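Local atomic coordinates of 389aa long hypothetical nucleolar protein (Pyrococcus horikoshii, PDB entry 5ZVE), a protein that methylates the C5 position of cytosine 72 in several tRNAs, using S-adenosyl-L-methionine as the methyl donor. Residues A[37-42]-A[211-216]; A[49-54]-A[61-66]; A[190-195]-A[376-381]; A[41-46]-A[219-224]. One frame throughout, in Å; residues are numbered along the deposited sequence.

Contact 1 of 4, residues A[37-42]-A[211-216]. With SAH (S-adenosyl-L-homocysteine), chain C.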
# COMPACT_ATOMS: atom_id res chain seq x y z
N TYR A 37 -0.56 3.02 9.61
CA TYR A 37 -1.87 3.68 9.64
C TYR A 37 -3.02 2.72 9.36
O TYR A 37 -2.88 1.72 8.64
CB TYR A 37 -1.91 4.82 8.62
CG TYR A 37 -1.42 6.15 9.14
CD1 TYR A 37 -0.07 6.49 9.08
CD2 TYR A 37 -2.31 7.07 9.68
CE1 TYR A 37 0.38 7.72 9.56
CE2 TYR A 37 -1.86 8.30 10.16
CZ TYR A 37 -0.53 8.62 10.09
OH TYR A 37 -0.09 9.83 10.56
N ILE A 38 -4.17 3.02 9.95
CA ILE A 38 -5.42 2.34 9.64
C ILE A 38 -6.50 3.38 9.43
O ILE A 38 -6.40 4.49 9.94
CB ILE A 38 -5.85 1.37 10.76
CG1 ILE A 38 -6.17 2.16 12.04
CG2 ILE A 38 -4.78 0.33 11.01
CD1 ILE A 38 -6.66 1.31 13.19
N ARG A 39 -7.53 3.02 8.67
CA ARG A 39 -8.65 3.93 8.51
C ARG A 39 -9.79 3.54 9.43
O ARG A 39 -10.23 2.40 9.43
CB ARG A 39 -9.14 3.97 7.06
CG ARG A 39 -10.24 5.00 6.83
CD ARG A 39 -10.76 5.02 5.40
NE ARG A 39 -11.68 3.92 5.12
CZ ARG A 39 -11.44 2.93 4.26
NH1 ARG A 39 -10.31 2.89 3.58
NH2 ARG A 39 -12.35 1.98 4.08
N VAL A 40 -10.27 4.50 10.22
CA VAL A 40 -11.47 4.28 11.01
C VAL A 40 -12.68 4.23 10.09
O VAL A 40 -12.93 5.18 9.35
CB VAL A 40 -11.67 5.38 12.07
CG1 VAL A 40 -12.89 5.08 12.90
CG2 VAL A 40 -10.43 5.53 12.93
N ASN A 41 -13.42 3.13 10.14
CA ASN A 41 -14.63 3.02 9.34
C ASN A 41 -15.78 3.73 10.02
O ASN A 41 -16.53 3.13 10.79
CB ASN A 41 -14.99 1.55 9.09
CG ASN A 41 -16.24 1.40 8.25
OD1 ASN A 41 -16.70 2.35 7.63
ND2 ASN A 41 -16.80 0.20 8.24
N THR A 42 -15.91 5.02 9.73
CA THR A 42 -16.95 5.85 10.33
C THR A 42 -18.37 5.44 9.94
O THR A 42 -19.34 6.03 10.40
CB THR A 42 -16.74 7.32 9.97
OG1 THR A 42 -16.59 7.44 8.55
CG2 THR A 42 -15.49 7.85 10.65
N LYS A 211 -9.52 2.45 -1.38
CA LYS A 211 -9.94 3.82 -1.64
C LYS A 211 -11.42 3.88 -1.96
O LYS A 211 -12.08 4.89 -1.71
CB LYS A 211 -9.11 4.45 -2.76
CG LYS A 211 -7.64 4.63 -2.39
CD LYS A 211 -6.81 5.06 -3.59
CE LYS A 211 -5.36 5.24 -3.19
NZ LYS A 211 -4.71 3.94 -2.86
N THR A 212 -11.96 2.81 -2.53
CA THR A 212 -13.39 2.80 -2.85
C THR A 212 -14.24 2.88 -1.59
O THR A 212 -15.18 3.68 -1.51
CB THR A 212 -13.78 1.54 -3.63
OG1 THR A 212 -12.99 1.46 -4.82
CG2 THR A 212 -15.25 1.60 -4.01
N THR A 213 -13.91 2.07 -0.59
CA THR A 213 -14.69 2.02 0.64
C THR A 213 -14.50 3.29 1.47
O THR A 213 -15.40 3.69 2.21
CB THR A 213 -14.33 0.78 1.48
OG1 THR A 213 -12.91 0.70 1.67
CG2 THR A 213 -14.81 -0.49 0.78
N HIS A 214 -13.35 3.93 1.33
CA HIS A 214 -13.11 5.22 1.97
C HIS A 214 -14.05 6.28 1.40
O HIS A 214 -14.64 7.07 2.14
CB HIS A 214 -11.65 5.64 1.80
CG HIS A 214 -11.26 6.83 2.62
ND1 HIS A 214 -10.00 7.39 2.55
CD2 HIS A 214 -11.95 7.55 3.53
CE1 HIS A 214 -9.94 8.43 3.38
NE2 HIS A 214 -11.11 8.54 3.98
N ILE A 215 -14.21 6.29 0.07
CA ILE A 215 -15.16 7.18 -0.59
C ILE A 215 -16.57 6.92 -0.07
O ILE A 215 -17.34 7.85 0.18
CB ILE A 215 -15.15 7.00 -2.12
CG1 ILE A 215 -13.76 7.27 -2.69
CG2 ILE A 215 -16.17 7.92 -2.78
CD1 ILE A 215 -13.39 8.73 -2.73
N ALA A 216 -16.89 5.65 0.11
CA ALA A 216 -18.21 5.24 0.58
C ALA A 216 -18.53 5.80 1.97
O ALA A 216 -19.66 6.22 2.21
CB ALA A 216 -18.31 3.72 0.59
N SAH C . -7.14 1.25 -5.64
CA SAH C . -7.02 -0.03 -4.96
CB SAH C . -5.73 -0.75 -5.37
CG SAH C . -5.33 -0.63 -6.84
SD SAH C . -4.05 -1.85 -7.26
C SAH C . -7.13 0.08 -3.44
O SAH C . -7.06 1.16 -2.87
OXT SAH C . -7.30 -0.92 -2.74
C5' SAH C . -4.32 -1.69 -9.05
C4' SAH C . -5.47 -2.54 -9.59
O4' SAH C . -5.60 -2.33 -10.98
C3' SAH C . -5.28 -4.04 -9.41
O3' SAH C . -6.28 -4.53 -8.56
C2' SAH C . -5.48 -4.65 -10.79
O2' SAH C . -6.39 -5.72 -10.72
C1' SAH C . -6.10 -3.51 -11.57
N9 SAH C . -5.83 -3.56 -13.02
C8 SAH C . -4.65 -3.85 -13.67
N7 SAH C . -4.86 -3.76 -15.00
C5 SAH C . -6.15 -3.42 -15.22
C6 SAH C . -6.88 -3.21 -16.38
N6 SAH C . -6.32 -3.33 -17.58
N1 SAH C . -8.22 -2.87 -16.28
C2 SAH C . -8.81 -2.74 -15.04
N3 SAH C . -8.07 -2.96 -13.89
C4 SAH C . -6.76 -3.30 -13.99
O HOH W 1 -15.57 1.96 4.83

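Contact 2 of 4, residues A[49-54]-A[61-66]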
# COMPACT_ATOMS: atom_id res chain seq x y z
N LYS A 49 -14.21 5.90 19.92
CA LYS A 49 -14.76 4.60 20.31
C LYS A 49 -13.84 3.46 19.90
O LYS A 49 -13.59 2.55 20.70
CB LYS A 49 -16.15 4.41 19.70
CG LYS A 49 -17.22 5.30 20.32
CD LYS A 49 -17.81 4.68 21.58
CE LYS A 49 -18.90 3.68 21.23
NZ LYS A 49 -19.73 3.29 22.41
N LEU A 50 -13.34 3.49 18.66
CA LEU A 50 -12.43 2.47 18.17
C LEU A 50 -11.15 2.42 18.99
O LEU A 50 -10.67 1.34 19.34
CB LEU A 50 -12.10 2.70 16.69
CG LEU A 50 -11.07 1.73 16.11
CD1 LEU A 50 -11.49 0.28 16.35
CD2 LEU A 50 -10.85 1.99 14.61
N ILE A 51 -10.60 3.59 19.29
CA ILE A 51 -9.42 3.71 20.14
C ILE A 51 -9.64 2.97 21.46
O ILE A 51 -8.78 2.20 21.89
CB ILE A 51 -9.08 5.18 20.42
CG1 ILE A 51 -8.34 5.78 19.23
CG2 ILE A 51 -8.26 5.34 21.70
CD1 ILE A 51 -8.07 7.25 19.38
N GLY A 52 -10.79 3.22 22.09
CA GLY A 52 -11.16 2.51 23.30
C GLY A 52 -11.07 1.00 23.12
O GLY A 52 -10.58 0.30 24.00
N GLU A 53 -11.54 0.51 21.97
CA GLU A 53 -11.52 -0.92 21.67
C GLU A 53 -10.11 -1.44 21.48
O GLU A 53 -9.78 -2.54 21.90
CB GLU A 53 -12.36 -1.22 20.42
CG GLU A 53 -13.85 -1.03 20.63
CD GLU A 53 -14.39 -1.90 21.75
OE1 GLU A 53 -13.89 -3.04 21.93
OE2 GLU A 53 -15.30 -1.44 22.48
N LEU A 54 -9.27 -0.64 20.83
CA LEU A 54 -7.89 -1.04 20.57
C LEU A 54 -7.03 -0.98 21.84
O LEU A 54 -6.10 -1.77 22.00
CB LEU A 54 -7.27 -0.16 19.48
CG LEU A 54 -7.93 -0.27 18.10
CD1 LEU A 54 -7.38 0.78 17.15
CD2 LEU A 54 -7.73 -1.67 17.53
N PRO A 61 -2.87 2.98 19.77
CA PRO A 61 -3.15 3.77 18.57
C PRO A 61 -2.93 5.25 18.83
O PRO A 61 -3.19 5.72 19.93
CB PRO A 61 -4.62 3.47 18.29
CG PRO A 61 -5.19 3.26 19.66
CD PRO A 61 -4.10 2.59 20.48
N LEU A 62 -2.44 5.97 17.83
CA LEU A 62 -2.28 7.41 17.95
C LEU A 62 -3.12 8.11 16.88
O LEU A 62 -3.31 7.58 15.79
CB LEU A 62 -0.81 7.81 17.82
CG LEU A 62 0.14 7.15 18.83
CD1 LEU A 62 1.57 7.56 18.55
CD2 LEU A 62 -0.26 7.55 20.24
N ARG A 63 -3.60 9.31 17.20
CA ARG A 63 -4.51 10.03 16.31
C ARG A 63 -3.76 10.90 15.30
O ARG A 63 -2.73 11.48 15.60
CB ARG A 63 -5.46 10.91 17.13
CG ARG A 63 -6.62 10.14 17.77
CD ARG A 63 -7.33 10.99 18.81
NE ARG A 63 -6.52 11.11 20.01
CZ ARG A 63 -6.80 10.53 21.17
NH1 ARG A 63 -7.89 9.80 21.32
NH2 ARG A 63 -5.98 10.70 22.19
N SER A 64 -4.30 11.00 14.09
CA SER A 64 -3.75 11.94 13.13
C SER A 64 -4.48 13.28 13.27
O SER A 64 -5.70 13.32 13.34
CB SER A 64 -3.87 11.40 11.70
OG SER A 64 -3.74 12.44 10.74
N PRO A 65 -3.71 14.38 13.33
CA PRO A 65 -4.28 15.73 13.38
C PRO A 65 -4.71 16.24 12.01
O PRO A 65 -5.32 17.31 11.92
CB PRO A 65 -3.13 16.57 13.95
CG PRO A 65 -1.90 15.86 13.48
CD PRO A 65 -2.24 14.39 13.46
N TYR A 66 -4.40 15.49 10.96
CA TYR A 66 -4.77 15.88 9.59
C TYR A 66 -5.96 15.08 9.05
O TYR A 66 -6.78 15.60 8.30
CB TYR A 66 -3.58 15.72 8.66
CG TYR A 66 -2.46 16.72 8.85
CD1 TYR A 66 -2.66 18.07 8.59
CD2 TYR A 66 -1.19 16.31 9.24
CE1 TYR A 66 -1.64 18.99 8.74
CE2 TYR A 66 -0.16 17.22 9.40
CZ TYR A 66 -0.40 18.56 9.14
OH TYR A 66 0.62 19.48 9.29

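Contact 3 of 4, residues A[190-195]-A[376-381]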
# COMPACT_ATOMS: atom_id res chain seq x y z
N ALA A 190 -8.28 9.82 -1.29
CA ALA A 190 -9.74 9.83 -1.31
C ALA A 190 -10.30 11.17 -0.82
O ALA A 190 -11.30 11.66 -1.33
CB ALA A 190 -10.30 8.69 -0.48
N ARG A 191 -9.65 11.74 0.19
CA ARG A 191 -10.03 13.06 0.69
C ARG A 191 -9.89 14.13 -0.39
O ARG A 191 -10.79 14.95 -0.60
CB ARG A 191 -9.19 13.42 1.91
CG ARG A 191 -9.68 12.79 3.20
CD ARG A 191 -10.78 13.65 3.81
NE ARG A 191 -11.20 13.15 5.11
CZ ARG A 191 -12.09 13.75 5.89
NH1 ARG A 191 -12.64 14.89 5.50
NH2 ARG A 191 -12.41 13.23 7.06
N VAL A 192 -8.74 14.13 -1.06
CA VAL A 192 -8.42 15.12 -2.07
C VAL A 192 -9.39 15.04 -3.26
O VAL A 192 -9.59 16.01 -3.99
CB VAL A 192 -6.95 14.94 -2.53
CG1 VAL A 192 -6.65 15.70 -3.81
CG2 VAL A 192 -6.00 15.35 -1.40
N LEU A 193 -10.05 13.89 -3.41
CA LEU A 193 -11.07 13.73 -4.44
C LEU A 193 -12.34 14.52 -4.11
O LEU A 193 -13.07 14.94 -5.01
CB LEU A 193 -11.42 12.25 -4.63
CG LEU A 193 -12.40 11.96 -5.77
CD1 LEU A 193 -11.84 12.43 -7.10
CD2 LEU A 193 -12.76 10.49 -5.83
N GLU A 194 -12.57 14.72 -2.81
CA GLU A 194 -13.76 15.41 -2.31
C GLU A 194 -15.05 14.89 -2.93
O GLU A 194 -15.78 15.65 -3.57
CB GLU A 194 -13.64 16.92 -2.56
CG GLU A 194 -12.43 17.58 -1.94
CD GLU A 194 -12.42 19.09 -2.16
OE1 GLU A 194 -13.50 19.65 -2.47
OE2 GLU A 194 -11.35 19.72 -2.02
N PRO A 195 -15.36 13.60 -2.74
CA PRO A 195 -16.57 13.07 -3.36
C PRO A 195 -17.84 13.67 -2.75
O PRO A 195 -17.90 13.87 -1.54
CB PRO A 195 -16.49 11.57 -3.06
CG PRO A 195 -15.71 11.50 -1.79
CD PRO A 195 -14.70 12.61 -1.86
N ILE A 376 0.36 11.83 -5.90
CA ILE A 376 -1.04 12.22 -6.05
C ILE A 376 -1.17 13.44 -6.95
O ILE A 376 -0.56 14.48 -6.69
CB ILE A 376 -1.71 12.55 -4.70
CG1 ILE A 376 -1.48 11.45 -3.66
CG2 ILE A 376 -3.21 12.81 -4.88
CD1 ILE A 376 -2.10 11.77 -2.29
N ALA A 377 -1.98 13.32 -8.00
CA ALA A 377 -2.29 14.45 -8.86
C ALA A 377 -3.80 14.67 -8.92
O ALA A 377 -4.57 13.72 -9.07
CB ALA A 377 -1.73 14.23 -10.27
N LYS A 378 -4.22 15.93 -8.82
CA LYS A 378 -5.64 16.26 -8.92
C LYS A 378 -5.88 17.20 -10.09
O LYS A 378 -5.31 18.29 -10.15
CB LYS A 378 -6.15 16.92 -7.64
CG LYS A 378 -7.62 17.29 -7.70
CD LYS A 378 -7.97 18.32 -6.65
CE LYS A 378 -9.46 18.55 -6.59
NZ LYS A 378 -9.81 19.64 -5.64
N LEU A 379 -6.74 16.78 -11.02
CA LEU A 379 -6.96 17.56 -12.23
C LEU A 379 -8.41 17.89 -12.53
O LEU A 379 -9.33 17.15 -12.17
CB LEU A 379 -6.39 16.83 -13.45
CG LEU A 379 -4.90 16.56 -13.52
CD1 LEU A 379 -4.51 16.43 -14.96
CD2 LEU A 379 -4.11 17.66 -12.91
N ARG A 380 -8.59 19.01 -13.21
CA ARG A 380 -9.89 19.48 -13.66
C ARG A 380 -9.93 19.47 -15.19
O ARG A 380 -9.04 20.02 -15.84
CB ARG A 380 -10.15 20.88 -13.09
CG ARG A 380 -11.27 21.67 -13.74
CD ARG A 380 -12.62 21.05 -13.49
NE ARG A 380 -12.88 20.69 -12.10
CZ ARG A 380 -12.94 21.54 -11.08
NH1 ARG A 380 -12.78 22.84 -11.27
NH2 ARG A 380 -13.19 21.09 -9.85
N LYS A 381 -10.96 18.84 -15.76
CA LYS A 381 -11.11 18.78 -17.21
C LYS A 381 -11.72 20.07 -17.74
O LYS A 381 -12.93 20.29 -17.62
CB LYS A 381 -11.98 17.59 -17.62
CG LYS A 381 -12.22 17.49 -19.11
CD LYS A 381 -12.98 16.23 -19.48
CE LYS A 381 -13.14 16.11 -20.99
NZ LYS A 381 -13.84 14.86 -21.39
O HOH W 2 -9.10 18.37 -3.06

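Contact 4 of 4, residues A[41-46]-A[219-224]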
# COMPACT_ATOMS: atom_id res chain seq x y z
N ASN A 41 -13.42 3.13 10.14
CA ASN A 41 -14.63 3.02 9.34
C ASN A 41 -15.78 3.73 10.02
O ASN A 41 -16.53 3.13 10.79
CB ASN A 41 -14.99 1.55 9.09
CG ASN A 41 -16.24 1.40 8.25
OD1 ASN A 41 -16.70 2.35 7.63
ND2 ASN A 41 -16.80 0.20 8.24
N THR A 42 -15.91 5.02 9.73
CA THR A 42 -16.95 5.85 10.33
C THR A 42 -18.37 5.44 9.94
O THR A 42 -19.34 6.03 10.40
CB THR A 42 -16.74 7.32 9.97
OG1 THR A 42 -16.59 7.44 8.55
CG2 THR A 42 -15.49 7.85 10.65
N LEU A 43 -18.50 4.42 9.09
CA LEU A 43 -19.81 3.85 8.79
C LEU A 43 -20.30 3.03 9.97
O LEU A 43 -21.51 2.87 10.16
CB LEU A 43 -19.76 2.97 7.54
CG LEU A 43 -19.60 3.65 6.18
CD1 LEU A 43 -19.65 2.61 5.08
CD2 LEU A 43 -20.68 4.70 5.96
N LYS A 44 -19.37 2.51 10.76
CA LYS A 44 -19.71 1.61 11.86
C LYS A 44 -19.33 2.11 13.25
O LYS A 44 -19.92 1.70 14.24
CB LYS A 44 -19.05 0.25 11.63
CG LYS A 44 -19.54 -0.48 10.41
CD LYS A 44 -19.31 -1.96 10.56
CE LYS A 44 -20.34 -2.75 9.79
NZ LYS A 44 -20.49 -4.12 10.36
N ILE A 45 -18.33 2.98 13.32
CA ILE A 45 -17.80 3.39 14.61
C ILE A 45 -17.11 4.74 14.48
O ILE A 45 -16.69 5.13 13.39
CB ILE A 45 -16.81 2.32 15.16
CG1 ILE A 45 -16.53 2.53 16.65
CG2 ILE A 45 -15.52 2.29 14.34
CD1 ILE A 45 -15.74 1.39 17.28
N SER A 46 -17.01 5.47 15.59
CA SER A 46 -16.29 6.73 15.60
C SER A 46 -14.83 6.46 15.95
O SER A 46 -14.51 5.38 16.43
CB SER A 46 -16.89 7.70 16.62
OG SER A 46 -16.55 7.33 17.94
N LEU A 219 -19.07 9.50 1.80
CA LEU A 219 -20.41 9.74 1.27
C LEU A 219 -21.47 9.35 2.29
O LEU A 219 -22.66 9.62 2.10
CB LEU A 219 -20.62 8.96 -0.03
CG LEU A 219 -19.82 9.41 -1.26
CD1 LEU A 219 -20.36 8.73 -2.50
CD2 LEU A 219 -19.86 10.91 -1.41
N GLU A 220 -21.02 8.69 3.36
CA GLU A 220 -21.90 8.18 4.41
C GLU A 220 -22.91 7.21 3.81
O GLU A 220 -24.09 7.24 4.13
CB GLU A 220 -22.59 9.32 5.15
CG GLU A 220 -21.62 10.20 5.93
CD GLU A 220 -22.28 11.41 6.56
OE1 GLU A 220 -23.34 11.84 6.05
OE2 GLU A 220 -21.75 11.93 7.57
N ASN A 221 -22.40 6.35 2.94
CA ASN A 221 -23.18 5.32 2.26
C ASN A 221 -24.31 5.87 1.39
O ASN A 221 -25.23 5.13 1.03
CB ASN A 221 -23.73 4.32 3.28
CG ASN A 221 -22.98 3.01 3.27
OD1 ASN A 221 -22.32 2.68 2.29
ND2 ASN A 221 -23.07 2.26 4.36
N LYS A 222 -24.25 7.15 1.05
CA LYS A 222 -25.20 7.73 0.11
C LYS A 222 -24.63 7.74 -1.31
O LYS A 222 -23.44 7.53 -1.51
CB LYS A 222 -25.58 9.15 0.53
CG LYS A 222 -25.87 9.31 2.02
CD LYS A 222 -27.16 8.61 2.42
CE LYS A 222 -28.37 9.35 1.89
NZ LYS A 222 -28.32 10.80 2.24
N GLY A 223 -25.48 8.02 -2.29
CA GLY A 223 -25.05 8.05 -3.68
C GLY A 223 -24.70 6.68 -4.24
O GLY A 223 -25.20 5.66 -3.78
N GLU A 224 -23.84 6.67 -5.25
CA GLU A 224 -23.37 5.42 -5.83
C GLU A 224 -21.93 5.56 -6.29
O GLU A 224 -21.52 6.60 -6.80
CB GLU A 224 -24.27 4.99 -7.00
CG GLU A 224 -23.73 3.83 -7.83
CD GLU A 224 -24.62 3.46 -9.00
OE1 GLU A 224 -25.43 2.51 -8.86
OE2 GLU A 224 -24.51 4.10 -10.07

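Contact 1 of 4, residues A[37-42]-A[211-216]
Arg39 reaches from strand 35-40 onto the flank of helix 210-218, where it meets His214 and Thr213. Its CB and CG form a straight lead away from the strand, with CG anti to the backbone N (chi1 -175°), and this carries CD over one face of the imidazole, 3.5 Å from the centroid of the His214 ring and 20° off its normal: a CH-pi contact. The chain then bends at chi3 (78°), laying the guanidinium almost parallel to that ring but shifted toward the helix backbone. Arg39 NE passes the CA and CB of His214, whose backbone N lies over one face of the guanidinium. Helix 210-218 follows the S-adenosyl-L-methionine-binding loop of the Rossmann-like methyltransferase domain, and at its start Lys211 N donates to O of S-adenosyl-L-homocysteine (3.2 Å). At the tip, Arg39 NH1 rests 3.5 Å from His214 CB. Arg39 NH2 donates to Thr213 OG1 at 2.8 Å, a bent bond with the acceptor tilted out of the guanidinium plane. Further hydrogen bonds tie Arg39 NE to Gln217 and Arg39 NH1 to Gln182. Thr213 OG1 also bonds to Gly209 O, and His214 NE2 is hydrogen-bonded to Glu69.

Contact 2 of 4, residues A[49-54]-A[61-66]
In the ferredoxin-like domain, helix 47-56 lies against an antiparallel sheet, and Ile51 and Leu54 of this helix meet Pro61 and Arg63 where the chain comes back into the sheet at one of its edge strands, 62-63. The backbones approach most closely at Ile51 and Pro61, whose CA atoms are 6.5 Å apart. Pro61 supplies the apolar part of the contact. Its CG sits between two side chains one helical turn apart, 4.1 Å from Ile51 CG1 and 4.0 Å from Leu54 CB, and Leu54 CD1 comes alongside Pro61 CB at 4.0 Å. With CG1 anti to its carbonyl carbon (chi1 -80°), Ile51 extends its longer branch past the proline toward Arg63. There the methyl CD1 of Ile51 rests against the arginine's aliphatic stem, 3.6 Å from Arg63 CG, and lies 3.2 Å from Arg63 NH1, the two side chains crossing at about a right angle. The bend of the arginine at chi3 brings the guanidinium back beside this methyl, and NH1 forms a salt bridge with Glu48 on the same helix, so the charge is met beside the apolar contact. Ile51 and Arg63 both touch Leu71 of strand 70-74, while Leu54 packs on Ile38 of strand 35-40. Apolar residues of a helix turned onto the strands of an antiparallel sheet are typical of the ferredoxin-like alpha/beta fold.

Contact 3 of 4, residues A[190-195]-A[376-381]
Helix 184-193 ends above strand 374-381, with Val192 and Lys378 facing each other at a CA separation of 7.5 Å. Just beyond the last turn, Glu194 leaves helical geometry with positive phi (49°), and its CB is directed toward the strand. Lys378 rises from the strand fully extended, its CG anti to the backbone N (chi1 180°), and runs past the end of the helix. The CB end packs on the valine, with Val192 CG1 4.1 Å from Lys378 CB, and toward the tip Lys378 CE passes 3.6 Å from Val192 O. The ammonium group and the carboxylate form only a long salt bridge, Glu194 OE2 to Lys378 NZ, 3.9 Å. A water joins them more closely: it accepts from Lys378 NZ (3.0 Å) and donates both to Glu194 OE2 and to Val192 O, the latter at 2.6 Å. A methionine in place of Lys378 would probably leave Glu194 without this counter-charge and the water without its donor. The lysine stem also touches Val317 and Val319 of strand 316-322, which pairs antiparallel with strand 374-381. Helix 184-193 also packs through Ala190 and Leu193 against helix 210-218.

Contact 4 of 4, residues A[41-46]-A[219-224]
Van der Waals packing of Leu43 on Asn221 brings together two surface loops, 41-46 and 219-224. Both leucine methyls approach the amide end of the asparagine: Leu43 CD1 lies 3.5 Å from Asn221 ND2, and CD2 is 3.8 Å from the same nitrogen. The two side chains cross at about a right angle, and Leu43 CD2 also meets the backbone, 4.0 Å from Glu220 C. A chi1 of -71° sets the leucine CG beside the backbone N, and from there both methyls reach the facing loop. An alanine in place of Leu43 is likely to open a gap beside the amide of Asn221 and leave little to join the two loops here.

Hydrogen bonds hold each loop in its own shape. Asn41 OD1 accepts from Leu43 N at 3.1 Å in an Asx turn, the donor standing well above the carbonyl plane, and Asn41 O takes both Lys44 N and Ile45 N. In the other loop, Glu220 with positive phi is the C-prime residue of a Schellman motif (Asn221 N to Ala216 O, Glu220 N to Gln217 O), and Lys222 N bonds to Leu219 O in a type I' turn. The asparagine amide is fixed from elsewhere: Asn221 OD1 accepts from Lys248 N and ND2 donates to Gly246 O.

Loop 41-46 leads from strand 35-40 into helix 47-56, while 219-224 joins helix 210-218, whose Gln217 also touches Leu43, to strand 225-229.

How the contacts relate
Contacts 1 and 4 are neighbours, their centres 9 Å apart; they share Asn41 and Thr42, and both join the ferredoxin-like region to the methyltransferase domain, one through helix 210-218 and the other through the loop that ends it. Contact 2, 14 Å from contact 1 centre to centre, lies within the ferredoxin-like part, between the two segments of contact 1 along the chain, and reaches the same antiparallel sheet. It closes before contact 3 opens, whereas the segments of contact 3 alternate with those of contacts 1 and 4. Contact 3 belongs to the methyltransferase domain, its centre 16 Å from that of contact 1. Helix 210-218, which carries Lys211 of the cofactor site, is thus contacted by strand 35-40 and by helix 184-193.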